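Local structure of F5/8 type C domain protein (Bacteroides ovatus, 4ZRX) at residues T45-F50 and L326-P331; V289-G294 and G303-L308; L311-F316 and M428-A433; L488-G493 and R559-E564. The protein probably hydrolyses alpha-L-fucosides in a TIM-barrel catalytic domain, and carries an F5/8 type C domain that may bind carbohydrate. One frame throughout, in Å; residues are numbered along the deposited sequence. Where two conformers were deposited one is given.

Contact 1: T45-F50 and L326-P331; sequences TAFLHF and LLNIPP. With EDO (1,2-ethanediol), chain D.
The parallel pairing of strands 44-48 and 324-328 joins the first and last strands of the fucosidase barrel, with T45, A46 and F47 beside L326, L327 and N328. L327 N donates to T45 O, F47 N to L327 O (2.8 Å) and I329 N to F47 O. On the face that carries F47, L326 CD2 lies over the ring, 4.0 Å from its centroid, while L326 CD1 reaches T45 OG1 (3.3 Å). At the end of its strand, N328 reaches H49, just beyond strand 44-48. With CG anti to the backbone N (chi1 172°), its OD1 accepts twice: from H49 N (3.0 Å) and, from above the amide plane, from H49 ND1 (2.8 Å). Ring and amide stand at 90°, and H49 CE1 lies over the F47 ring. Both segments run off the C-terminal strand ends, where TIM barrels carry their active sites, and H49 NE2 shares a 2.7 Å hydrogen bond with O1 of an ethanediol that also meets H98 and E230, consistent with a sugar pocket. W295 stacks on the H49 ring, and W295 O, with S290 OG, holds N328 ND2. P331 CB packs against F50 CD1, and a water bridges H49 O and P331 O.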
loop_
_atom_site.group_PDB
_atom_site.type_symbol
_atom_site.label_atom_id
_atom_site.label_comp_id
_atom_site.label_asym_id
_atom_site.label_seq_id
_atom_site.Cartn_x
_atom_site.Cartn_y
_atom_site.Cartn_z
ATOM N N THR A 45 0.616 -10.294 2.396
ATOM C CA THR A 45 -0.623 -11.017 2.271
ATOM C C THR A 45 -1.454 -10.440 1.129
ATOM O O THR A 45 -1.203 -9.336 0.681
ATOM C CB THR A 45 -1.419 -10.945 3.546
ATOM O OG1 THR A 45 -1.668 -9.590 3.934
ATOM C CG2 THR A 45 -0.664 -11.599 4.690
ATOM N N ALA A 46 -2.448 -11.175 0.690
ATOM C CA ALA A 46 -3.260 -10.757 -0.453
ATOM C C ALA A 46 -4.713 -10.552 -0.092
ATOM O O ALA A 46 -5.341 -11.414 0.533
ATOM C CB ALA A 46 -3.146 -11.784 -1.547
ATOM N N PHE A 47 -5.251 -9.429 -0.524
ATOM C CA PHE A 47 -6.683 -9.106 -0.410
ATOM C C PHE A 47 -7.311 -9.545 -1.734
ATOM O O PHE A 47 -6.719 -9.338 -2.814
ATOM C CB PHE A 47 -6.863 -7.598 -0.262
ATOM C CG PHE A 47 -7.716 -7.108 0.885
ATOM C CD1 PHE A 47 -8.833 -7.763 1.337
ATOM C CD2 PHE A 47 -7.452 -5.828 1.389
ATOM C CE1 PHE A 47 -9.611 -7.185 2.378
ATOM C CE2 PHE A 47 -8.200 -5.262 2.395
ATOM C CZ PHE A 47 -9.298 -5.952 2.887
ATOM N N LEU A 48 -8.516 -10.138 -1.660
ATOM C CA LEU A 48 -9.338 -10.432 -2.788
ATOM C C LEU A 48 -10.698 -9.751 -2.655
ATOM O O LEU A 48 -11.619 -10.267 -1.982
ATOM C CB LEU A 48 -9.519 -11.941 -2.910
ATOM C CG LEU A 48 -8.260 -12.774 -3.121
ATOM C CD1 LEU A 48 -8.519 -14.266 -2.815
ATOM C CD2 LEU A 48 -7.760 -12.611 -4.557
ATOM N N HIS A 49 -10.844 -8.577 -3.233
ATOM C CA HIS A 49 -12.142 -7.942 -3.353
ATOM C C HIS A 49 -12.856 -8.524 -4.558
ATOM O O HIS A 49 -12.432 -8.346 -5.703
ATOM C CB HIS A 49 -12.029 -6.437 -3.472
ATOM C CG HIS A 49 -11.762 -5.738 -2.191
ATOM N ND1 HIS A 49 -10.564 -5.825 -1.524
ATOM C CD2 HIS A 49 -12.514 -4.870 -1.493
ATOM C CE1 HIS A 49 -10.622 -5.086 -0.437
ATOM N NE2 HIS A 49 -11.788 -4.478 -0.415
ATOM N N PHE A 50 -13.963 -9.213 -4.265
ATOM C CA PHE A 50 -14.757 -9.921 -5.237
ATOM C C PHE A 50 -16.175 -9.992 -4.712
ATOM O O PHE A 50 -16.428 -10.190 -3.524
ATOM C CB PHE A 50 -14.187 -11.314 -5.447
ATOM C CG PHE A 50 -14.854 -12.061 -6.565
ATOM C CD1 PHE A 50 -14.773 -11.604 -7.878
ATOM C CD2 PHE A 50 -15.519 -13.241 -6.296
ATOM C CE1 PHE A 50 -15.357 -12.318 -8.907
ATOM C CE2 PHE A 50 -16.158 -13.918 -7.321
ATOM C CZ PHE A 50 -16.054 -13.488 -8.634
ATOM N N LEU A 326 -0.725 -5.769 2.946
ATOM C CA LEU A 326 -1.896 -6.484 2.478
ATOM C C LEU A 326 -2.285 -5.867 1.140
ATOM O O LEU A 326 -2.845 -4.739 1.090
ATOM C CB LEU A 326 -3.033 -6.339 3.479
ATOM C CG LEU A 326 -4.429 -6.781 3.080
ATOM C CD1 LEU A 326 -4.377 -8.265 2.702
ATOM C CD2 LEU A 326 -5.349 -6.515 4.303
ATOM N N LEU A 327 -1.904 -6.541 0.076
ATOM C CA LEU A 327 -2.055 -6.031 -1.314
ATOM C C LEU A 327 -3.268 -6.676 -1.948
ATOM O O LEU A 327 -3.370 -7.899 -2.011
ATOM C CB LEU A 327 -0.836 -6.336 -2.111
ATOM C CG LEU A 327 -0.833 -5.873 -3.568
ATOM C CD1 LEU A 327 -0.879 -4.388 -3.647
ATOM C CD2 LEU A 327 0.411 -6.393 -4.352
ATOM N N ASN A 328 -4.175 -5.854 -2.466
ATOM C CA ASN A 328 -5.390 -6.359 -3.080
ATOM C C ASN A 328 -5.232 -6.602 -4.553
ATOM O O ASN A 328 -4.754 -5.718 -5.262
ATOM C CB ASN A 328 -6.511 -5.331 -2.903
ATOM C CG ASN A 328 -7.760 -5.699 -3.670
ATOM O OD1 ASN A 328 -8.518 -6.637 -3.302
ATOM N ND2 ASN A 328 -8.021 -4.947 -4.778
ATOM N N ILE A 329 -5.719 -7.752 -4.983
ATOM C CA ILE A 329 -5.745 -8.096 -6.414
ATOM C C ILE A 329 -7.162 -8.602 -6.685
ATOM O O ILE A 329 -7.568 -9.659 -6.145
ATOM C CB ILE A 329 -4.701 -9.210 -6.785
ATOM C CG1 ILE A 329 -3.272 -8.727 -6.437
ATOM C CG2 ILE A 329 -4.820 -9.533 -8.265
ATOM C CD1 ILE A 329 -2.821 -9.189 -5.150
ATOM N N PRO A 330 -7.913 -7.865 -7.491
ATOM C CA PRO A 330 -9.346 -8.216 -7.603
ATOM C C PRO A 330 -9.651 -9.160 -8.742
ATOM O O PRO A 330 -9.391 -8.796 -9.881
ATOM C CB PRO A 330 -9.993 -6.896 -7.898
ATOM C CG PRO A 330 -8.925 -6.097 -8.607
ATOM C CD PRO A 330 -7.607 -6.571 -8.112
ATOM N N PRO A 331 -10.279 -10.306 -8.484
ATOM C CA PRO A 331 -10.721 -11.154 -9.589
ATOM C C PRO A 331 -11.773 -10.449 -10.436
ATOM O O PRO A 331 -12.562 -9.645 -9.940
ATOM C CB PRO A 331 -11.278 -12.386 -8.894
ATOM C CG PRO A 331 -10.571 -12.427 -7.571
ATOM C CD PRO A 331 -10.479 -10.953 -7.170
HETATM C C1 EDO D . -11.790 -2.508 2.234
HETATM O O1 EDO D . -12.769 -2.490 1.196
HETATM C C2 EDO D . -10.781 -1.415 1.940
HETATM O O2 EDO D . -11.475 -0.168 1.773
HETATM O O HOH W 1 -13.443 -7.780 -8.198
#

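Contact 2: V289-G294 and G303-L308; sequences VSIRPG and GKVKSL
The guanidinium of R292 meets V305 at a slant, neither squarely over a face nor at an edge, with V305 CG2 4.1 Å from R292 NE. The charged end is held elsewhere, by D341 and D302, each salt-bridged to NH2. Next to it the puckered ring of P293 crosses the K304 side chain at about a right angle, with P293 CD 3.9 Å from K304 CB and 3.5 Å from K304 O.

Two hydrogen bonds from K306 carry the polar part of the contact. Its backbone N donates to I291 O (2.8 Å, 167°), nearly in line with the carbonyl bond. The side chain runs extended over I291 O and then bends at its last torsion (chi4 61°), which brings NZ within 2.8 Å of S290 O, tilted from that carbonyl's plane. A lysine ammonium thus meets the backbone just where the barrel strand gives way to loop. There S290 forms an ST turn: OG accepts from R292 N and donates to G294 O (2.7 Å), which probably helps to hold the bend at these carbonyls. Apolar packing is light, I291 CG1 lying 3.9 Å from V305 CG1.

Segment 303-308 folds back on the end of strand 279-290, and S307 is the N-cap of helix 308-316. V289 and K306 pack on that helix, and I291 and V305 on helix 339-356.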
loop_
_atom_site.group_PDB
_atom_site.type_symbol
_atom_site.label_atom_id
_atom_site.label_comp_id
_atom_site.label_asym_id
_atom_site.label_seq_id
_atom_site.Cartn_x
_atom_site.Cartn_y
_atom_site.Cartn_z
ATOM N N VAL A 289 -3.507 -1.870 0.422
ATOM C CA VAL A 289 -3.486 -1.086 -0.795
ATOM C C VAL A 289 -3.874 -1.951 -1.928
ATOM O O VAL A 289 -3.620 -3.165 -1.893
ATOM C CB VAL A 289 -2.084 -0.413 -0.982
ATOM C CG1 VAL A 289 -0.993 -1.452 -1.104
ATOM C CG2 VAL A 289 -2.053 0.536 -2.143
ATOM N N SER A 290 -4.445 -1.361 -2.962
ATOM C CA SER A 290 -4.771 -2.149 -4.140
ATOM C C SER A 290 -3.724 -2.071 -5.244
ATOM O O SER A 290 -3.018 -1.094 -5.381
ATOM C CB SER A 290 -6.150 -1.703 -4.672
ATOM O OG SER A 290 -6.578 -2.481 -5.777
ATOM N N ILE A 291 -3.588 -3.151 -5.972
ATOM C CA ILE A 291 -2.763 -3.180 -7.206
ATOM C C ILE A 291 -3.280 -2.288 -8.313
ATOM O O ILE A 291 -2.514 -1.962 -9.269
ATOM C CB ILE A 291 -2.506 -4.617 -7.689
ATOM C CG1 ILE A 291 -1.165 -4.683 -8.404
ATOM C CG2 ILE A 291 -3.687 -5.132 -8.528
ATOM C CD1 ILE A 291 -0.772 -6.130 -8.869
ATOM N N ARG A 292 -4.554 -1.909 -8.204
ATOM C CA ARG A 292 -5.230 -1.032 -9.163
ATOM C C ARG A 292 -5.719 0.204 -8.439
ATOM O O ARG A 292 -5.666 0.256 -7.212
ATOM C CB ARG A 292 -6.432 -1.768 -9.774
ATOM C CG ARG A 292 -6.050 -2.863 -10.773
ATOM C CD ARG A 292 -6.971 -4.072 -10.782
ATOM N NE ARG A 292 -6.675 -4.881 -11.957
ATOM C CZ ARG A 292 -7.213 -4.706 -13.164
ATOM N NH1 ARG A 292 -8.206 -3.848 -13.401
ATOM N NH2 ARG A 292 -6.804 -5.490 -14.138
ATOM N N PRO A 293 -6.269 1.183 -9.156
ATOM C CA PRO A 293 -6.786 2.358 -8.419
ATOM C C PRO A 293 -7.962 2.014 -7.486
ATOM O O PRO A 293 -8.000 2.501 -6.357
ATOM C CB PRO A 293 -7.231 3.291 -9.533
ATOM C CG PRO A 293 -6.310 2.983 -10.632
ATOM C CD PRO A 293 -6.134 1.480 -10.590
ATOM N N GLY A 294 -8.879 1.175 -7.954
ATOM C CA GLY A 294 -10.004 0.719 -7.164
ATOM C C GLY A 294 -9.707 -0.648 -6.496
ATOM O O GLY A 294 -8.734 -1.305 -6.830
ATOM N N GLY A 303 -5.203 -1.086 -17.754
ATOM C CA GLY A 303 -3.970 -0.366 -18.101
ATOM C C GLY A 303 -3.445 0.493 -16.973
ATOM O O GLY A 303 -2.535 1.278 -17.164
ATOM N N LYS A 304 -3.987 0.332 -15.758
ATOM C CA LYS A 304 -3.613 1.155 -14.626
ATOM C C LYS A 304 -3.159 0.313 -13.440
ATOM O O LYS A 304 -3.178 0.773 -12.295
ATOM C CB LYS A 304 -4.769 2.047 -14.219
ATOM C CG LYS A 304 -5.199 2.942 -15.364
ATOM C CD LYS A 304 -6.331 3.816 -14.964
ATOM C CE LYS A 304 -6.769 4.652 -16.191
ATOM N NZ LYS A 304 -7.259 5.922 -15.635
ATOM N N VAL A 305 -2.749 -0.916 -13.711
ATOM C CA VAL A 305 -2.117 -1.734 -12.685
ATOM C C VAL A 305 -0.832 -0.995 -12.276
ATOM O O VAL A 305 -0.052 -0.495 -13.110
ATOM C CB VAL A 305 -1.829 -3.124 -13.213
ATOM C CG1 VAL A 305 -0.990 -3.921 -12.264
ATOM C CG2 VAL A 305 -3.091 -3.856 -13.586
ATOM N N LYS A 306 -0.582 -0.918 -10.985
ATOM C CA LYS A 306 0.545 -0.145 -10.470
ATOM C C LYS A 306 1.854 -0.677 -11.004
ATOM O O LYS A 306 2.034 -1.913 -11.224
ATOM C CB LYS A 306 0.519 -0.176 -8.934
ATOM C CG LYS A 306 -0.524 0.717 -8.328
ATOM C CD LYS A 306 -0.461 0.575 -6.823
ATOM C CE LYS A 306 -1.311 1.566 -6.103
ATOM N NZ LYS A 306 -2.734 1.458 -6.423
ATOM N N SER A 307 2.793 0.236 -11.253
ATOM C CA SER A 307 4.071 -0.132 -11.854
ATOM C C SER A 307 4.918 -0.956 -10.929
ATOM O O SER A 307 4.709 -0.926 -9.699
ATOM C CB SER A 307 4.893 1.113 -12.187
ATOM O OG SER A 307 5.323 1.804 -11.053
ATOM N N LEU A 308 5.891 -1.659 -11.496
ATOM C CA LEU A 308 6.831 -2.397 -10.642
ATOM C C LEU A 308 7.541 -1.512 -9.659
ATOM O O LEU A 308 7.692 -1.898 -8.473
ATOM C CB LEU A 308 7.837 -3.169 -11.465
ATOM C CG LEU A 308 8.897 -3.964 -10.729
ATOM C CD1 LEU A 308 8.268 -4.984 -9.805
ATOM C CD2 LEU A 308 9.812 -4.632 -11.729
#

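Contact 3: L311-F316 and M428-A433; sequences LSDIYF and MLRFPA
CH-pi and face-to-face packing join F316 and R430, whose side chains cross at about a right angle. R430 CD makes the CH-pi contact almost exactly over the ring centre, 3.8 Å from the centroid, and a bend at chi3 (-67°) lays the guanidinium nearly flat over the CD2 side of the ring, the planes 19° apart and CZ 3.4 Å from F316 CD2. Replacing F316 with an alanine would probably open a gap beneath R430, leaving its guanidinium freer to turn away from D313.

The charged contact is a salt bridge: R430 NH2 donates to D313 OD1 (3.1 Å, 169°), which lies in the guanidinium plane and is met on its anti side, well out of the carboxylate plane. K309 takes D313 OD2. These contacts join helix 308-316 of the barrel to strand 427-431, an outer strand of the beta-sandwich that follows. One water links S312 OG, D313 OD1 and R430 NH1; another donates to F316 O and M428 O.

M428, a selenomethionine, adds Met-aromatic and apolar contacts, less certain because they hold for one of two conformers: SE lies obliquely beside the F316 ring, 4.2 Å from CE1, and CE comes within 3.7 Å of Y315 CE2.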
loop_
_atom_site.group_PDB
_atom_site.type_symbol
_atom_site.label_atom_id
_atom_site.label_comp_id
_atom_site.label_asym_id
_atom_site.label_seq_id
_atom_site.Cartn_x
_atom_site.Cartn_y
_atom_site.Cartn_z
ATOM N N LEU A 311 5.122 -0.647 -6.815
ATOM C CA LEU A 311 4.924 -1.768 -5.902
ATOM C C LEU A 311 6.154 -2.014 -5.024
ATOM O O LEU A 311 6.046 -2.247 -3.814
ATOM C CB LEU A 311 4.569 -3.052 -6.674
ATOM C CG LEU A 311 3.190 -2.974 -7.342
ATOM C CD1 LEU A 311 3.009 -4.256 -8.139
ATOM C CD2 LEU A 311 2.073 -2.939 -6.317
ATOM N N SER A 312 7.335 -1.890 -5.630
ATOM C CA SER A 312 8.569 -1.974 -4.861
ATOM C C SER A 312 8.652 -0.896 -3.801
ATOM O O SER A 312 8.966 -1.175 -2.605
ATOM C CB SER A 312 9.779 -1.870 -5.816
ATOM O OG SER A 312 10.978 -1.790 -5.067
ATOM N N ASP A 313 8.307 0.323 -4.169
ATOM C CA ASP A 313 8.309 1.427 -3.205
ATOM C C ASP A 313 7.320 1.166 -2.102
ATOM O O ASP A 313 7.616 1.423 -0.913
ATOM C CB ASP A 313 8.085 2.786 -3.832
ATOM C CG ASP A 313 9.259 3.240 -4.740
ATOM O OD1 ASP A 313 10.439 2.810 -4.588
ATOM O OD2 ASP A 313 8.950 4.055 -5.631
ATOM N N ILE A 314 6.135 0.693 -2.469
ATOM C CA ILE A 314 5.173 0.285 -1.422
ATOM C C ILE A 314 5.766 -0.750 -0.494
ATOM O O ILE A 314 5.620 -0.624 0.723
ATOM C CB ILE A 314 3.822 -0.191 -2.054
ATOM C CG1 ILE A 314 3.067 1.030 -2.602
ATOM C CG2 ILE A 314 2.941 -0.905 -1.043
ATOM C CD1 ILE A 314 1.961 0.703 -3.554
ATOM N N TYR A 315 6.378 -1.800 -1.003
ATOM C CA TYR A 315 7.000 -2.828 -0.194
ATOM C C TYR A 315 7.991 -2.245 0.802
ATOM O O TYR A 315 7.931 -2.499 2.012
ATOM C CB TYR A 315 7.615 -3.877 -1.140
ATOM C CG TYR A 315 8.220 -5.030 -0.421
ATOM C CD1 TYR A 315 7.444 -6.102 0.050
ATOM C CD2 TYR A 315 9.568 -5.030 -0.144
ATOM C CE1 TYR A 315 8.000 -7.165 0.746
ATOM C CE2 TYR A 315 10.148 -6.135 0.509
ATOM C CZ TYR A 315 9.348 -7.166 0.977
ATOM O OH TYR A 315 9.902 -8.245 1.647
ATOM N N PHE A 316 8.868 -1.402 0.310
ATOM C CA PHE A 316 9.849 -0.755 1.194
ATOM C C PHE A 316 9.251 0.182 2.216
ATOM O O PHE A 316 9.836 0.354 3.256
ATOM C CB PHE A 316 10.976 -0.111 0.373
ATOM C CG PHE A 316 11.887 -1.137 -0.274
ATOM C CD1 PHE A 316 12.741 -1.886 0.512
ATOM C CD2 PHE A 316 11.922 -1.308 -1.633
ATOM C CE1 PHE A 316 13.543 -2.840 -0.031
ATOM C CE2 PHE A 316 12.728 -2.249 -2.194
ATOM C CZ PHE A 316 13.554 -3.004 -1.417
HETATM N N MSE A 428 13.873 -1.379 6.869
HETATM C CA MSE A 428 14.826 -1.371 5.774
HETATM C C MSE A 428 15.167 0.052 5.373
HETATM O O MSE A 428 14.309 0.943 5.389
HETATM C CB MSE A 428 14.359 -2.173 4.589
HETATM C CG MSE A 428 14.193 -3.598 4.972
HETATM SE SE MSE A 428 13.843 -4.929 3.599
HETATM C CE MSE A 428 11.951 -4.778 3.504
ATOM N N LEU A 429 16.432 0.232 5.034
ATOM C CA LEU A 429 16.999 1.524 4.620
ATOM C C LEU A 429 17.647 1.375 3.281
ATOM O O LEU A 429 18.433 0.435 3.065
ATOM C CB LEU A 429 18.054 1.968 5.622
ATOM C CG LEU A 429 17.564 2.430 6.978
ATOM C CD1 LEU A 429 18.785 2.583 7.876
ATOM C CD2 LEU A 429 16.757 3.727 6.821
ATOM N N ARG A 430 17.326 2.270 2.362
ATOM C CA ARG A 430 17.906 2.305 1.071
ATOM C C ARG A 430 18.793 3.555 0.935
ATOM O O ARG A 430 18.499 4.631 1.482
ATOM C CB ARG A 430 16.833 2.270 -0.016
ATOM C CG ARG A 430 16.147 0.914 -0.101
ATOM C CD ARG A 430 15.232 0.767 -1.286
ATOM N NE ARG A 430 14.064 1.648 -1.212
ATOM C CZ ARG A 430 13.191 1.815 -2.213
ATOM N NH1 ARG A 430 13.383 1.226 -3.400
ATOM N NH2 ARG A 430 12.126 2.573 -2.056
ATOM N N PHE A 431 19.820 3.443 0.110
ATOM C CA PHE A 431 20.803 4.516 -0.029
ATOM C C PHE A 431 21.604 4.306 -1.291
ATOM O O PHE A 431 21.575 3.229 -1.857
ATOM C CB PHE A 431 21.754 4.558 1.183
ATOM C CG PHE A 431 22.313 3.230 1.567
ATOM C CD1 PHE A 431 23.475 2.784 1.040
ATOM C CD2 PHE A 431 21.651 2.440 2.511
ATOM C CE1 PHE A 431 23.986 1.552 1.410
ATOM C CE2 PHE A 431 22.178 1.186 2.886
ATOM C CZ PHE A 431 23.314 0.737 2.309
ATOM N N PRO A 432 22.376 5.303 -1.721
ATOM C CA PRO A 432 23.161 5.077 -2.959
ATOM C C PRO A 432 24.213 4.000 -2.751
ATOM O O PRO A 432 24.846 3.977 -1.683
ATOM C CB PRO A 432 23.840 6.447 -3.231
ATOM C CG PRO A 432 22.970 7.423 -2.498
ATOM C CD PRO A 432 22.412 6.714 -1.275
ATOM N N ALA A 433 24.367 3.136 -3.756
ATOM C CA ALA A 433 25.255 2.004 -3.674
ATOM C C ALA A 433 26.652 2.405 -3.221
ATOM O O ALA A 433 27.225 3.409 -3.682
ATOM C CB ALA A 433 25.340 1.299 -5.021
HETATM O O HOH W 2 11.707 0.887 -5.746
HETATM O O HOH W 3 12.527 0.760 3.362
#

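Contact 4: L488-G493 and R559-E564; sequences LTIDLG and RFIKLE. With EDO (1,2-ethanediol), chain E.
In D491 and R559 the first torsion points CG away from the backbone N (chi1 175° in D491), and a bend at chi2 (63°) then turns the arginine chain back to the carboxylate. The grip is side-on. R559 NE donates to D491 OD1 (2.7 Å), and NH2 reaches D491 OD2 on its syn lone pair at a longer 3.3 Å. D491 OD1 also accepts from G493 N (2.8 Å), closing an Asx turn, and the two donors approach from opposite faces of the carboxylate. G493 O lies over the guanidinium face, 3.6 Å from CZ. A leucine in place of R559 would probably leave the D491 carboxylate without its charged mate, held by the turn but less fixed in rotation. D491 also presses on F560, with CB 3.5 Å from CE2 and OD1 over the ring.

The backbones run antiparallel. I490 and I561 exchange both hydrogen bonds as a hydrogen-bonded pair, and L492 N donates to R559 O. I561 CG1 packs on I490 CB (3.9 Å), and I561 CG2 meets L492 CD1 beyond the paired residues.

Within the discoidin-like sandwich, strand 488-492 lies between 481-485 and 560-566. R559 and F560 face S523 of the next strand in a classic beta bulge, while I561 and L563 pack on strand 580-584 of the opposing sheet.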
loop_
_atom_site.group_PDB
_atom_site.type_symbol
_atom_site.label_atom_id
_atom_site.label_comp_id
_atom_site.label_asym_id
_atom_site.label_seq_id
_atom_site.Cartn_x
_atom_site.Cartn_y
_atom_site.Cartn_z
ATOM N N LEU A 488 12.719 26.445 -25.514
ATOM C CA LEU A 488 12.790 25.001 -25.531
ATOM C C LEU A 488 13.025 24.513 -26.960
ATOM O O LEU A 488 12.202 24.772 -27.824
ATOM C CB LEU A 488 11.489 24.417 -24.985
ATOM C CG LEU A 488 11.503 22.900 -24.923
ATOM C CD1 LEU A 488 12.622 22.310 -24.001
ATOM C CD2 LEU A 488 10.135 22.519 -24.397
ATOM N N THR A 489 14.156 23.844 -27.187
ATOM C CA THR A 489 14.521 23.304 -28.478
ATOM C C THR A 489 14.886 21.834 -28.330
ATOM O O THR A 489 15.678 21.450 -27.439
ATOM C CB THR A 489 15.715 24.146 -29.091
ATOM O OG1 THR A 489 15.421 25.555 -29.064
ATOM C CG2 THR A 489 16.030 23.729 -30.525
ATOM N N ILE A 490 14.313 21.013 -29.192
ATOM C CA ILE A 490 14.322 19.569 -29.022
ATOM C C ILE A 490 14.678 18.879 -30.345
ATOM O O ILE A 490 14.090 19.157 -31.377
ATOM C CB ILE A 490 12.929 19.035 -28.556
ATOM C CG1 ILE A 490 12.518 19.631 -27.202
ATOM C CG2 ILE A 490 12.921 17.492 -28.506
ATOM C CD1 ILE A 490 10.996 19.516 -26.910
ATOM N N ASP A 491 15.651 17.980 -30.273
ATOM C CA ASP A 491 15.983 17.071 -31.341
ATOM C C ASP A 491 15.141 15.823 -31.106
ATOM O O ASP A 491 15.346 15.120 -30.108
ATOM C CB ASP A 491 17.502 16.762 -31.262
ATOM C CG ASP A 491 17.966 15.726 -32.267
ATOM O OD1 ASP A 491 17.139 15.062 -32.920
ATOM O OD2 ASP A 491 19.201 15.550 -32.402
ATOM N N LEU A 492 14.227 15.527 -32.011
ATOM C CA LEU A 492 13.340 14.369 -31.823
ATOM C C LEU A 492 13.999 13.009 -32.071
ATOM O O LEU A 492 13.391 11.982 -31.769
ATOM C CB LEU A 492 12.104 14.508 -32.714
ATOM C CG LEU A 492 11.235 15.750 -32.448
ATOM C CD1 LEU A 492 10.156 15.868 -33.530
ATOM C CD2 LEU A 492 10.620 15.722 -31.077
ATOM N N GLY A 493 15.203 12.999 -32.661
ATOM C CA GLY A 493 16.021 11.784 -32.743
ATOM C C GLY A 493 15.996 11.133 -34.115
ATOM O O GLY A 493 16.888 10.341 -34.429
ATOM N N ARG A 559 12.946 17.313 -37.816
ATOM C CA ARG A 559 13.937 16.600 -37.011
ATOM C C ARG A 559 14.047 17.289 -35.665
ATOM O O ARG A 559 14.140 16.610 -34.632
ATOM C CB ARG A 559 15.292 16.579 -37.720
ATOM C CG ARG A 559 16.510 16.098 -36.891
ATOM C CD ARG A 559 16.350 14.678 -36.463
ATOM N NE ARG A 559 17.356 14.292 -35.473
ATOM C CZ ARG A 559 18.348 13.429 -35.676
ATOM N NH1 ARG A 559 18.517 12.803 -36.844
ATOM N NH2 ARG A 559 19.175 13.165 -34.671
ATOM N N PHE A 560 14.080 18.626 -35.689
ATOM C CA PHE A 560 14.160 19.457 -34.494
ATOM C C PHE A 560 12.879 20.265 -34.400
ATOM O O PHE A 560 12.300 20.610 -35.415
ATOM C CB PHE A 560 15.353 20.432 -34.543
ATOM C CG PHE A 560 16.717 19.752 -34.635
ATOM C CD1 PHE A 560 17.204 19.299 -35.868
ATOM C CD2 PHE A 560 17.540 19.636 -33.510
ATOM C CE1 PHE A 560 18.482 18.678 -35.972
ATOM C CE2 PHE A 560 18.826 19.034 -33.609
ATOM C CZ PHE A 560 19.287 18.555 -34.844
ATOM N N ILE A 561 12.431 20.556 -33.178
ATOM C CA ILE A 561 11.305 21.461 -32.974
ATOM C C ILE A 561 11.726 22.488 -31.970
ATOM O O ILE A 561 12.626 22.252 -31.178
ATOM C CB ILE A 561 10.006 20.756 -32.517
ATOM C CG1 ILE A 561 10.194 20.059 -31.145
ATOM C CG2 ILE A 561 9.586 19.742 -33.573
ATOM C CD1 ILE A 561 8.920 19.307 -30.681
ATOM N N LYS A 562 11.047 23.612 -31.982
ATOM C CA LYS A 562 11.337 24.727 -31.086
ATOM C C LYS A 562 10.050 25.451 -30.746
ATOM O O LYS A 562 9.258 25.766 -31.639
ATOM C CB LYS A 562 12.344 25.714 -31.735
ATOM C CG LYS A 562 12.584 27.000 -30.940
ATOM C CD LYS A 562 13.722 27.857 -31.501
ATOM C CE LYS A 562 13.348 28.438 -32.834
ATOM N NZ LYS A 562 14.342 29.408 -33.350
ATOM N N LEU A 563 9.841 25.737 -29.466
ATOM C CA LEU A 563 8.693 26.536 -29.025
ATOM C C LEU A 563 9.196 27.807 -28.379
ATOM O O LEU A 563 9.904 27.722 -27.368
ATOM C CB LEU A 563 7.801 25.752 -28.033
ATOM C CG LEU A 563 6.491 26.444 -27.619
ATOM C CD1 LEU A 563 5.437 26.418 -28.744
ATOM C CD2 LEU A 563 5.883 25.852 -26.337
ATOM N N GLU A 564 8.860 28.961 -28.965
ATOM C CA GLU A 564 9.076 30.278 -28.369
ATOM C C GLU A 564 7.760 30.696 -27.739
ATOM O O GLU A 564 6.735 30.667 -28.390
ATOM C CB GLU A 564 9.536 31.318 -29.412
ATOM C CG GLU A 564 10.941 30.984 -29.970
ATOM C CD GLU A 564 11.511 31.978 -31.019
ATOM O OE1 GLU A 564 10.868 33.030 -31.259
ATOM O OE2 GLU A 564 12.609 31.689 -31.589
HETATM C C1 EDO E . 9.617 28.792 -23.957
HETATM O O1 EDO E . 10.350 27.803 -24.689
HETATM C C2 EDO E . 10.338 30.137 -23.946
HETATM O O2 EDO E . 10.451 30.616 -25.287
#

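How the contacts relate
From the N terminus, segment 45-50 waits for almost the whole barrel before contact 1 pairs it with 326-331 and joins the first barrel strand to the last. Contact 2 is a short loop lying wholly within that span; its strand 279-290 is the other neighbour of 324-328, so N328 bonds through its backbone to V289 and I291. Helix 308-316 follows at once and packs on contact 2 through L311 and I314. Contact 3 starts from this helix, inside the span of contact 1, and ends beyond it at 428-433, so the two cross and tie barrel to beta-sandwich. Contact 4 comes later, in series, within the separate F5/8 type C domain, its nearest atoms about 24 Å from contact 2.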